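Local coordinates for hydrazine synthase subunit alpha (Candidatus Kuenenia stuttgartiensis, PDB 5C2V), which forms part of the hydrazine synthase complex and uses c-type heme to condense hydroxylamine with ammonia, giving hydrazine, at residues D[290-295]-D[340-345]; D[300-305]-D[312-317]; D[518-523]-D[588-593]. All coordinates share one frame; numbering follows the deposited sequence.

Interaction 1 of 3, residues D[290-295]-D[340-345]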
loop_
_atom_site.group_PDB
_atom_site.type_symbol
_atom_site.label_atom_id
_atom_site.label_comp_id
_atom_site.label_asym_id
_atom_site.label_seq_id
_atom_site.Cartn_x
_atom_site.Cartn_y
_atom_site.Cartn_z
ATOM N N LYS D 290 10.720 -23.552 7.717
ATOM C CA LYS D 290 11.744 -24.587 7.643
ATOM C C LYS D 290 12.409 -24.546 6.270
ATOM O O LYS D 290 11.906 -23.899 5.353
ATOM C CB LYS D 290 11.146 -25.969 7.917
ATOM C CG LYS D 290 10.518 -26.105 9.297
ATOM C CD LYS D 290 10.077 -27.530 9.579
ATOM C CE LYS D 290 9.260 -27.606 10.859
ATOM N NZ LYS D 290 10.006 -27.072 12.032
ATOM N N ILE D 291 13.540 -25.230 6.130
ATOM C CA ILE D 291 14.315 -25.166 4.895
ATOM C C ILE D 291 14.483 -26.536 4.239
ATOM O O ILE D 291 14.818 -27.516 4.905
ATOM C CB ILE D 291 15.707 -24.552 5.148
ATOM C CG1 ILE D 291 15.573 -23.244 5.930
ATOM C CG2 ILE D 291 16.441 -24.325 3.835
ATOM C CD1 ILE D 291 16.887 -22.548 6.197
ATOM N N THR D 292 14.246 -26.594 2.931
ATOM C CA THR D 292 14.389 -27.834 2.173
ATOM C C THR D 292 15.854 -28.155 1.909
ATOM O O THR D 292 16.684 -27.259 1.775
ATOM C CB THR D 292 13.649 -27.767 0.827
ATOM O OG1 THR D 292 14.212 -26.723 0.023
ATOM C CG2 THR D 292 12.171 -27.496 1.045
ATOM N N PHE D 293 16.167 -29.444 1.854
ATOM C CA PHE D 293 17.536 -29.894 1.638
ATOM C C PHE D 293 17.950 -29.932 0.165
ATOM O O PHE D 293 19.071 -29.555 -0.174
ATOM C CB PHE D 293 17.722 -31.265 2.288
ATOM C CG PHE D 293 17.431 -31.265 3.761
ATOM C CD1 PHE D 293 18.414 -30.925 4.674
ATOM C CD2 PHE D 293 16.164 -31.573 4.232
ATOM C CE1 PHE D 293 18.147 -30.911 6.030
ATOM C CE2 PHE D 293 15.890 -31.560 5.587
ATOM C CZ PHE D 293 16.883 -31.229 6.487
ATOM N N GLY D 294 17.057 -30.395 -0.706
ATOM C CA GLY D 294 17.392 -30.541 -2.113
ATOM C C GLY D 294 17.608 -29.261 -2.901
ATOM O O GLY D 294 18.689 -29.042 -3.448
ATOM N N ASP D 295 16.588 -28.409 -2.963
ATOM C CA ASP D 295 16.695 -27.148 -3.696
ATOM C C ASP D 295 16.980 -25.960 -2.781
ATOM O O ASP D 295 17.060 -24.822 -3.244
ATOM C CB ASP D 295 15.426 -26.890 -4.517
ATOM C CG ASP D 295 14.160 -27.287 -3.787
ATOM O OD1 ASP D 295 14.144 -27.232 -2.539
ATOM O OD2 ASP D 295 13.177 -27.654 -4.465
ATOM N N PRO D 340 4.561 -27.377 7.960
ATOM C CA PRO D 340 5.245 -28.153 6.919
ATOM C C PRO D 340 6.562 -28.742 7.422
ATOM O O PRO D 340 7.252 -28.092 8.207
ATOM C CB PRO D 340 5.487 -27.117 5.823
ATOM C CG PRO D 340 5.641 -25.834 6.568
ATOM C CD PRO D 340 4.723 -25.925 7.763
ATOM N N TYR D 341 6.904 -29.951 6.985
ATOM C CA TYR D 341 8.156 -30.575 7.403
ATOM C C TYR D 341 8.923 -31.222 6.250
ATOM O O TYR D 341 8.681 -32.381 5.915
ATOM C CB TYR D 341 7.908 -31.613 8.494
ATOM C CG TYR D 341 9.118 -31.813 9.374
ATOM C CD1 TYR D 341 10.140 -32.673 8.997
ATOM C CD2 TYR D 341 9.251 -31.121 10.569
ATOM C CE1 TYR D 341 11.253 -32.849 9.791
ATOM C CE2 TYR D 341 10.360 -31.289 11.371
ATOM C CZ TYR D 341 11.357 -32.154 10.977
ATOM O OH TYR D 341 12.461 -32.324 11.774
ATOM N N PRO D 342 9.845 -30.467 5.631
ATOM C CA PRO D 342 10.665 -30.983 4.528
ATOM C C PRO D 342 11.548 -32.158 4.948
ATOM O O PRO D 342 12.024 -32.200 6.084
ATOM C CB PRO D 342 11.529 -29.778 4.129
ATOM C CG PRO D 342 10.890 -28.588 4.778
ATOM C CD PRO D 342 10.236 -29.101 6.015
ATOM N N LEU D 343 11.763 -33.099 4.033
ATOM C CA LEU D 343 12.646 -34.233 4.285
ATOM C C LEU D 343 13.866 -34.180 3.370
ATOM O O LEU D 343 13.791 -33.644 2.265
ATOM C CB LEU D 343 11.900 -35.558 4.084
ATOM C CG LEU D 343 10.961 -36.043 5.190
ATOM C CD1 LEU D 343 10.344 -37.383 4.811
ATOM C CD2 LEU D 343 11.697 -36.150 6.515
ATOM N N PRO D 344 14.997 -34.739 3.831
ATOM C CA PRO D 344 16.222 -34.873 3.031
ATOM C C PRO D 344 16.019 -35.701 1.762
ATOM O O PRO D 344 16.863 -35.679 0.868
ATOM C CB PRO D 344 17.186 -35.575 3.991
ATOM C CG PRO D 344 16.721 -35.165 5.340
ATOM C CD PRO D 344 15.224 -35.108 5.240
ATOM N N ASP D 345 14.900 -36.418 1.694
ATOM C CA ASP D 345 14.560 -37.238 0.539
ATOM C C ASP D 345 13.828 -36.406 -0.504
ATOM O O ASP D 345 13.323 -36.940 -1.493
ATOM C CB ASP D 345 13.693 -38.427 0.954
ATOM C CG ASP D 345 14.269 -39.185 2.128
ATOM O OD1 ASP D 345 15.511 -39.231 2.253
ATOM O OD2 ASP D 345 13.482 -39.731 2.928
#

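Interaction 2 of 3, residues D[300-305]-D[312-317]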
loop_
_atom_site.group_PDB
_atom_site.type_symbol
_atom_site.label_atom_id
_atom_site.label_comp_id
_atom_site.label_asym_id
_atom_site.label_seq_id
_atom_site.Cartn_x
_atom_site.Cartn_y
_atom_site.Cartn_z
ATOM N N TYR D 300 7.480 -21.746 4.354
ATOM C CA TYR D 300 6.828 -21.224 5.541
ATOM C C TYR D 300 5.322 -21.098 5.376
ATOM O O TYR D 300 4.796 -21.079 4.260
ATOM C CB TYR D 300 7.428 -19.867 5.917
ATOM C CG TYR D 300 7.269 -18.790 4.863
ATOM C CD1 TYR D 300 8.093 -18.756 3.744
ATOM C CD2 TYR D 300 6.310 -17.794 4.999
ATOM C CE1 TYR D 300 7.958 -17.769 2.785
ATOM C CE2 TYR D 300 6.167 -16.803 4.045
ATOM C CZ TYR D 300 6.994 -16.795 2.941
ATOM O OH TYR D 300 6.855 -15.812 1.989
ATOM N N VAL D 301 4.640 -21.011 6.512
ATOM C CA VAL D 301 3.205 -20.806 6.535
ATOM C C VAL D 301 2.905 -19.323 6.413
ATOM O O VAL D 301 3.313 -18.517 7.261
ATOM C CB VAL D 301 2.568 -21.353 7.827
ATOM C CG1 VAL D 301 1.129 -20.877 7.956
ATOM C CG2 VAL D 301 2.644 -22.871 7.854
ATOM N N GLU D 302 2.201 -18.974 5.341
ATOM C CA GLU D 302 1.762 -17.609 5.121
ATOM C C GLU D 302 0.284 -17.510 5.470
ATOM O O GLU D 302 -0.576 -17.999 4.735
ATOM C CB GLU D 302 2.013 -17.193 3.671
ATOM C CG GLU D 302 1.988 -15.695 3.426
ATOM C CD GLU D 302 2.229 -15.347 1.971
ATOM O OE1 GLU D 302 3.349 -14.904 1.637
ATOM O OE2 GLU D 302 1.297 -15.519 1.159
ATOM N N SER D 303 0.003 -16.876 6.600
ATOM C CA SER D 303 -1.355 -16.739 7.099
ATOM C C SER D 303 -1.981 -15.436 6.630
ATOM O O SER D 303 -1.325 -14.391 6.639
ATOM C CB SER D 303 -1.374 -16.812 8.627
ATOM O OG SER D 303 -0.654 -15.737 9.200
ATOM N N PRO D 304 -3.258 -15.499 6.226
ATOM C CA PRO D 304 -4.049 -14.342 5.797
ATOM C C PRO D 304 -4.050 -13.239 6.845
ATOM O O PRO D 304 -4.011 -12.054 6.511
ATOM C CB PRO D 304 -5.451 -14.924 5.626
ATOM C CG PRO D 304 -5.233 -16.362 5.351
ATOM C CD PRO D 304 -4.036 -16.748 6.162
ATOM N N TYR D 305 -4.095 -13.641 8.110
ATOM C CA TYR D 305 -4.079 -12.699 9.217
ATOM C C TYR D 305 -2.753 -12.794 9.964
ATOM O O TYR D 305 -2.141 -13.861 10.028
ATOM C CB TYR D 305 -5.256 -12.958 10.158
ATOM C CG TYR D 305 -6.582 -13.079 9.438
ATOM C CD1 TYR D 305 -7.300 -11.948 9.070
ATOM C CD2 TYR D 305 -7.110 -14.324 9.119
ATOM C CE1 TYR D 305 -8.510 -12.055 8.407
ATOM C CE2 TYR D 305 -8.318 -14.440 8.458
ATOM C CZ TYR D 305 -9.014 -13.303 8.105
ATOM O OH TYR D 305 -10.216 -13.415 7.446
ATOM N N GLN D 312 -1.767 -20.535 3.971
ATOM C CA GLN D 312 -1.214 -21.205 2.800
ATOM C C GLN D 312 0.279 -21.476 2.972
ATOM O O GLN D 312 0.857 -21.176 4.018
ATOM C CB GLN D 312 -1.456 -20.371 1.542
ATOM C CG GLN D 312 -2.923 -20.085 1.267
ATOM C CD GLN D 312 -3.741 -21.350 1.094
ATOM O OE1 GLN D 312 -3.233 -22.377 0.643
ATOM N NE2 GLN D 312 -5.017 -21.283 1.454
ATOM N N LEU D 313 0.898 -22.046 1.943
ATOM C CA LEU D 313 2.326 -22.340 1.974
ATOM C C LEU D 313 3.091 -21.495 0.961
ATOM O O LEU D 313 2.774 -21.501 -0.229
ATOM C CB LEU D 313 2.578 -23.827 1.704
ATOM C CG LEU D 313 2.099 -24.830 2.755
ATOM C CD1 LEU D 313 2.470 -26.248 2.345
ATOM C CD2 LEU D 313 2.677 -24.496 4.122
ATOM N N ALA D 314 4.098 -20.773 1.437
ATOM C CA ALA D 314 4.925 -19.951 0.558
ATOM C C ALA D 314 6.389 -20.360 0.664
ATOM O O ALA D 314 6.795 -20.989 1.641
ATOM C CB ALA D 314 4.756 -18.478 0.893
ATOM N N ALA D 315 7.182 -20.008 -0.344
ATOM C CA ALA D 315 8.588 -20.391 -0.353
ATOM C C ALA D 315 9.493 -19.346 -1.002
ATOM O O ALA D 315 9.136 -18.738 -2.012
ATOM C CB ALA D 315 8.757 -21.731 -1.056
ATOM N N VAL D 316 10.668 -19.148 -0.409
ATOM C CA VAL D 316 11.709 -18.310 -1.003
ATOM C C VAL D 316 13.068 -18.972 -0.805
ATOM O O VAL D 316 13.374 -19.440 0.289
ATOM C CB VAL D 316 11.735 -16.883 -0.401
ATOM C CG1 VAL D 316 10.570 -16.056 -0.919
ATOM C CG2 VAL D 316 11.727 -16.933 1.122
ATOM N N SER D 317 13.876 -19.015 -1.860
ATOM C CA SER D 317 15.172 -19.691 -1.807
ATOM C C SER D 317 16.053 -19.139 -0.689
ATOM O O SER D 317 16.176 -17.927 -0.528
ATOM C CB SER D 317 15.900 -19.569 -3.146
ATOM O OG SER D 317 16.510 -18.298 -3.281
#

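Interaction 3 of 3, residues D[518-523]-D[588-593]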
loop_
_atom_site.group_PDB
_atom_site.type_symbol
_atom_site.label_atom_id
_atom_site.label_comp_id
_atom_site.label_asym_id
_atom_site.label_seq_id
_atom_site.Cartn_x
_atom_site.Cartn_y
_atom_site.Cartn_z
ATOM N N VAL D 518 30.235 5.994 16.019
ATOM C CA VAL D 518 30.424 4.810 16.848
ATOM C C VAL D 518 30.162 5.167 18.306
ATOM O O VAL D 518 30.481 6.273 18.746
ATOM C CB VAL D 518 31.851 4.225 16.685
ATOM C CG1 VAL D 518 32.905 5.266 17.035
ATOM C CG2 VAL D 518 32.026 2.969 17.530
ATOM N N THR D 519 29.564 4.247 19.057
ATOM C CA THR D 519 29.285 4.526 20.460
ATOM C C THR D 519 29.218 3.282 21.337
ATOM O O THR D 519 29.028 2.160 20.855
ATOM C CB THR D 519 27.958 5.294 20.624
ATOM O OG1 THR D 519 27.913 5.904 21.919
ATOM C CG2 THR D 519 26.773 4.357 20.467
ATOM N N SER D 520 29.390 3.512 22.636
ATOM C CA SER D 520 29.173 2.499 23.659
ATOM C C SER D 520 27.863 2.803 24.378
ATOM O O SER D 520 27.539 3.965 24.623
ATOM C CB SER D 520 30.336 2.466 24.653
ATOM O OG SER D 520 31.577 2.307 23.989
ATOM N N GLN D 521 27.113 1.761 24.716
ATOM C CA GLN D 521 25.792 1.936 25.304
ATOM C C GLN D 521 25.326 0.687 26.038
ATOM O O GLN D 521 26.047 -0.306 26.115
ATOM C CB GLN D 521 24.780 2.296 24.221
ATOM C CG GLN D 521 24.578 1.186 23.209
ATOM C CD GLN D 521 23.390 1.431 22.308
ATOM O OE1 GLN D 521 23.277 2.484 21.682
ATOM N NE2 GLN D 521 22.489 0.461 22.248
ATOM N N LEU D 522 24.103 0.743 26.557
ATOM C CA LEU D 522 23.504 -0.374 27.278
ATOM C C LEU D 522 23.373 -1.613 26.398
ATOM O O LEU D 522 23.251 -1.513 25.177
ATOM C CB LEU D 522 22.128 0.018 27.820
ATOM C CG LEU D 522 22.052 1.105 28.891
ATOM C CD1 LEU D 522 20.661 1.718 28.921
ATOM C CD2 LEU D 522 22.405 0.529 30.249
ATOM N N SER D 523 23.401 -2.782 27.029
ATOM C CA SER D 523 23.250 -4.042 26.312
ATOM C C SER D 523 22.122 -4.861 26.931
ATOM O O SER D 523 21.676 -4.570 28.042
ATOM C CB SER D 523 24.559 -4.833 26.324
ATOM O OG SER D 523 24.884 -5.269 27.632
ATOM N N TYR D 588 36.763 -1.335 25.256
ATOM C CA TYR D 588 36.385 -0.392 24.208
ATOM C C TYR D 588 36.752 1.033 24.599
ATOM O O TYR D 588 36.525 1.454 25.734
ATOM C CB TYR D 588 34.886 -0.468 23.912
ATOM C CG TYR D 588 34.454 -1.707 23.167
ATOM C CD1 TYR D 588 34.848 -1.924 21.852
ATOM C CD2 TYR D 588 33.635 -2.649 23.769
ATOM C CE1 TYR D 588 34.449 -3.054 21.165
ATOM C CE2 TYR D 588 33.230 -3.778 23.091
ATOM C CZ TYR D 588 33.639 -3.978 21.790
ATOM O OH TYR D 588 33.236 -5.106 21.112
ATOM N N ASP D 589 37.330 1.769 23.656
ATOM C CA ASP D 589 37.669 3.169 23.878
ATOM C C ASP D 589 36.633 4.136 23.303
ATOM O O ASP D 589 36.832 5.349 23.330
ATOM C CB ASP D 589 39.047 3.475 23.295
ATOM C CG ASP D 589 40.144 2.669 23.956
ATOM O OD1 ASP D 589 40.472 2.964 25.124
ATOM O OD2 ASP D 589 40.676 1.746 23.308
ATOM N N SER D 590 35.544 3.603 22.758
ATOM C CA SER D 590 34.492 4.443 22.189
ATOM C C SER D 590 33.687 5.146 23.281
ATOM O O SER D 590 33.434 4.569 24.339
ATOM C CB SER D 590 33.561 3.613 21.302
ATOM O OG SER D 590 32.993 2.535 22.024
ATOM N N PRO D 591 33.286 6.403 23.027
ATOM C CA PRO D 591 32.520 7.200 23.995
ATOM C C PRO D 591 31.119 6.651 24.252
ATOM O O PRO D 591 30.490 6.105 23.344
ATOM C CB PRO D 591 32.438 8.581 23.330
ATOM C CG PRO D 591 33.534 8.596 22.318
ATOM C CD PRO D 591 33.638 7.186 21.831
ATOM N N PHE D 592 30.646 6.792 25.486
ATOM C CA PHE D 592 29.285 6.407 25.842
ATOM C C PHE D 592 28.286 7.475 25.410
ATOM O O PHE D 592 28.649 8.640 25.246
ATOM C CB PHE D 592 29.174 6.149 27.345
ATOM C CG PHE D 592 29.861 4.893 27.793
ATOM C CD1 PHE D 592 31.197 4.909 28.158
ATOM C CD2 PHE D 592 29.173 3.692 27.843
ATOM C CE1 PHE D 592 31.833 3.755 28.568
ATOM C CE2 PHE D 592 29.804 2.532 28.252
ATOM C CZ PHE D 592 31.136 2.563 28.615
ATOM N N ALA D 593 27.034 7.069 25.217
ATOM C CA ALA D 593 25.986 7.987 24.782
ATOM C C ALA D 593 25.801 9.140 25.766
ATOM O O ALA D 593 25.584 8.927 26.959
ATOM C CB ALA D 593 24.676 7.238 24.595
#

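Interaction 1 of 3, residues D[290-295]-D[340-345]
Lys290 lays its aliphatic chain along the backbone of the other segment, CD and CE passing alongside the Pro340 carbonyl, with CE 3.5 Å from CD2 of Tyr341. Its methylenes pack beside the strand up to CE. There the chain bends (chi4 -57°) and the charged end makes a cation-pi contact with Trp232. A long residue with an apolar shaft and a charged tip suits such a place. Next in line, the ring of Pro342 fits between Lys290 and Thr292: its CD lies 3.8 Å from Lys290 CB, its CB 3.9 Å from Thr292 CG2. Phe293 ends the row. Pro344 CG sits over one face of the Phe293 ring, 4.0 Å from the centroid, a CH-pi contact, while the carbonyl O of Pro342 lies at the ring's edge, near its plane. No hydrogen bond crosses the contact; rigid prolines packed against an aromatic face and a lysine shaft do the work. The two segments run in nearly the same direction, ending the first strands of two neighbouring four-stranded sheets of the propeller. Thr292 packs on Val299 of strand 297-303, whereas Tyr341 and Leu343 rest on Pro387 of strand 381-387 in the next sheet.

Interaction 2 of 3, residues D[300-305]-D[312-317]
Strands 300-303 and 312-317 run antiparallel with a marked twist (125° between their directions): Tyr300 with Ala314 and Glu302 with Gln312 form hydrogen-bonded pairs, and Val301 with Leu313 a non-hydrogen-bonded pair between them. The Tyr300-Ala314 bonds are almost straight, Tyr300 N reaching Ala314 O at 2.9 Å with an N-H...O angle of 173°. The pair nearer the turn is more bent, and Glu302 N and Gln312 N each meet the opposing carbonyl from above its plane. On the face carrying Tyr300, Glu302 and Gln312, the tyrosine dominates. Its first torsion, 61°, sets CG between the backbone N and the carbonyl carbon and swings the ring across to the partner strand, where Ala314 CB lies over its face, 3.9 Å from the centroid. Alanine suits this spot because a lone methyl lets the flat ring come down on it, CZ to CB being 3.5 Å. CE1 of the ring also lies 4.2 Å from CG2 of Val316. Beside it the extended Glu302 chain brings OE1 near Ala314 CB; its carboxylate is held by a salt bridge to Lys328 and a hydrogen bond from Tyr326, which should favour the charged form. The amide of Gln312 turns away to Thr330 and Gly335. On the other face, branched Val301 and Leu313 meet obliquely, CG2 to CD2 at 4.1 Å, and both press on Pro340 of strand 336-342. Near the turn, Pro304 and Gln312 pack on Tyr305 of the second copy of this subunit. Tyr300, Glu302 and Gln312 thus share one face with small Ala314, and Val301 and Leu313 take the other, in a β-hairpin forming the two central strands of a four-stranded antiparallel blade of the six-bladed β-propeller.

Interaction 3 of 3, residues D[518-523]-D[588-593]
Ser520 places its CB over one face of the Phe592 ring, 3.8 Å from the centroid and offset toward the rim, a CH-pi contact that a small side chain can make without pushing the ring away. Phe592 in turn meets Trp428 edge to face. The hydroxyls of Ser520 and Ser590 are modelled with their OG atoms 2.4 Å apart, a doubtful value at this resolution. Around this pair the backbones form a single bridge between Ser520 and Phe592. Ser520 N donates to Pro591 O at 2.9 Å, straight at the hydrogen (171°) but from above the carbonyl plane, and Ala593 N returns a longer bond, 3.2 Å, to Ser520 O, bent at the hydrogen (138°). The carbonyl O of Pro591 accepts from two donors: Thr519 OG1 also reaches it, at 3.0 Å, from the opposite face of its plane to Ser520 N. Thr519 OG1 can do so because it stands anti to its own backbone N (chi1 -162°). Strand 517-522 is the edge of its sheet within this chain, its other side bonded through Thr519 and Gln521 to strand 428-433. The loop therefore supplies partners to that edge close to the middle-domain heme, with the side chain of Thr519 about 9 Å from a heme c. Since all the touching residues are buried, the chemistry implies fixation by direction: the Thr519 hydroxyl and the peptide bonds probably set the loop's orientation more closely than apolar packing alone would.

In the fold
From the N terminus, the chain first enters interaction 1 at 290-295, runs through the rest of one propeller blade and into the first strand of the next, and returns at 340-345 to close a loop of 44 residues. Interaction 2, a hairpin, its segments separated by six residues, falls wholly within that loop. The two touch where Pro340 packs against Val301 and Leu313, so blade-to-blade packing and hairpin pairing share one apolar seam. Interaction 3 follows later in the sequence, without crossing either, and closes a 64-residue loop beside the middle-domain heme. Its centre lies about 42 Å from the centre of interaction 1 and about 40 Å from that of interaction 2, on the opposite side of the chain's centre.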